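Local coordinates for protein pectate lyase (PDB 5GT5) that cleaves polygalacturonate and partly methylated pectin by endo-acting elimination, probably with the help of calcium, at residues Thr37-Ala40 against Leu41-Lys45. The protein carries 1 engineered substitution. Sequence-based numbering, arbitrary orientation.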
loop_
_atom_site.group_PDB
_atom_site.type_symbol
_atom_site.label_atom_id
_atom_site.label_comp_id
_atom_site.label_asym_id
_atom_site.label_seq_id
_atom_site.Cartn_x
_atom_site.Cartn_y
_atom_site.Cartn_z
ATOM N N THR A 37 -18.741 -5.375 23.994
ATOM C CA THR A 37 -19.705 -4.614 23.186
ATOM C C THR A 37 -19.093 -3.328 22.635
ATOM O O THR A 37 -19.270 -3.023 21.456
ATOM C CB THR A 37 -20.951 -4.285 23.993
ATOM O OG1 THR A 37 -21.513 -5.506 24.491
ATOM C CG2 THR A 37 -21.991 -3.589 23.114
ATOM N N ASP A 38 -18.354 -2.607 23.474
ATOM C CA ASP A 38 -17.599 -1.437 23.030
ATOM C C ASP A 38 -16.674 -1.815 21.893
ATOM O O ASP A 38 -16.585 -1.096 20.905
ATOM C CB ASP A 38 -16.730 -0.845 24.144
ATOM C CG ASP A 38 -17.528 -0.320 25.323
ATOM O OD1 ASP A 38 -18.739 0.028 25.191
ATOM O OD2 ASP A 38 -16.897 -0.247 26.397
ATOM N N LEU A 39 -15.996 -2.958 21.999
ATOM C CA LEU A 39 -15.070 -3.348 20.945
ATOM C C LEU A 39 -15.824 -3.662 19.650
ATOM O O LEU A 39 -15.392 -3.280 18.548
ATOM C CB LEU A 39 -14.270 -4.568 21.380
ATOM C CG LEU A 39 -13.090 -4.930 20.457
ATOM C CD1 LEU A 39 -12.076 -3.805 20.404
ATOM C CD2 LEU A 39 -12.402 -6.218 20.956
ATOM N N ALA A 40 -16.931 -4.384 19.772
ATOM C CA ALA A 40 -17.735 -4.732 18.623
ATOM C C ALA A 40 -18.249 -3.497 17.896
ATOM O O ALA A 40 -18.253 -3.440 16.656
ATOM C CB ALA A 40 -18.868 -5.611 19.020
ATOM N N LEU A 41 -18.671 -2.496 18.658
ATOM C CA LEU A 41 -19.138 -1.270 18.031
ATOM C C LEU A 41 -18.009 -0.509 17.357
ATOM O O LEU A 41 -18.191 -0.004 16.244
ATOM C CB LEU A 41 -19.825 -0.381 19.059
ATOM C CG LEU A 41 -21.166 -0.914 19.565
ATOM C CD1 LEU A 41 -21.698 -0.032 20.719
ATOM C CD2 LEU A 41 -22.178 -0.989 18.433
ATOM N N ALA A 42 -16.837 -0.455 17.993
ATOM C CA ALA A 42 -15.698 0.287 17.469
ATOM C C ALA A 42 -15.124 -0.329 16.193
ATOM O O ALA A 42 -14.729 0.407 15.282
ATOM C CB ALA A 42 -14.622 0.366 18.516
ATOM N N LEU A 43 -15.076 -1.669 16.139
ATOM C CA LEU A 43 -14.409 -2.376 15.042
ATOM C C LEU A 43 -15.361 -2.882 13.963
ATOM O O LEU A 43 -14.947 -3.598 13.054
ATOM C CB LEU A 43 -13.525 -3.509 15.578
ATOM C CG LEU A 43 -12.318 -3.020 16.360
ATOM C CD1 LEU A 43 -11.558 -4.275 16.830
ATOM C CD2 LEU A 43 -11.399 -2.080 15.541
ATOM N N LYS A 44 -16.631 -2.499 14.046
ATOM C CA LYS A 44 -17.622 -2.834 13.002
ATOM C C LYS A 44 -17.168 -2.242 11.677
ATOM O O LYS A 44 -16.692 -1.101 11.649
ATOM C CB LYS A 44 -19.009 -2.278 13.369
ATOM C CG LYS A 44 -20.127 -2.777 12.453
ATOM C CD LYS A 44 -21.487 -2.278 12.954
ATOM C CE LYS A 44 -22.617 -2.748 12.044
ATOM N NZ LYS A 44 -22.764 -4.207 12.071
ATOM N N LYS A 45 -17.275 -3.018 10.605
ATOM C CA LYS A 45 -16.877 -2.522 9.281
ATOM C C LYS A 45 -17.533 -1.172 8.996
ATOM O O LYS A 45 -18.725 -0.963 9.259
ATOM C CB LYS A 45 -17.251 -3.556 8.205
ATOM C CG LYS A 45 -16.836 -3.181 6.797
ATOM C CD LYS A 45 -17.258 -4.302 5.834
ATOM C CE LYS A 45 -17.049 -3.883 4.377
ATOM N NZ LYS A 45 -17.650 -4.872 3.426
#
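Three successive i to i+4 hydrogen bonds, from Leu41 N to Thr37 O, Ala42 N to Asp38 O and Leu43 N to Leu39 O, wind this stretch into most of the short alpha-helix 36-43. The first of them is 2.9 Å from Leu41 N to Thr37 O, with an N-H...O angle of 160°. The helix links strand 30-33 to the parallel strand 51-54 and packs on both, against the beta-helix expected of a polysaccharide lyase 1 family member, and it sits well away from the residues that probably bind calcium and carry out catalysis.

Leu39 and Leu43, one turn apart, make its buried ridge. Their side chains cross at a slant and meet methyl to methyl, Leu39 CD1 standing 3.6 Å from Leu43 CD1. Leu43 gets there because its CG lies anti to the carbonyl carbon (chi1 -68°), whereas Leu39 turns its CG anti to the backbone N (chi1 -170°). Both also pack on Val52 of strand 51-54, while Leu39 reaches on to Ile94 and Leu43 to Val96 of strand 92-97. An alanine in place of Leu43 would probably leave Leu39 CD1 without its neighbour one turn on and open a gap against Val52 and Val96.

On the more exposed flank, Leu41 packs on the preceding turn: its CG comes within 3.4 Å of Thr37 O, and its CD1 lies 4.3 Å from Thr37 CG2, a looser approach. Asp38 instead engages the start of the helix, where OD2 accepts a hydrogen bond from Tyr34 N. At the other end of the stretch, the CB of Lys44 rests 3.6 Å from Ala40 O.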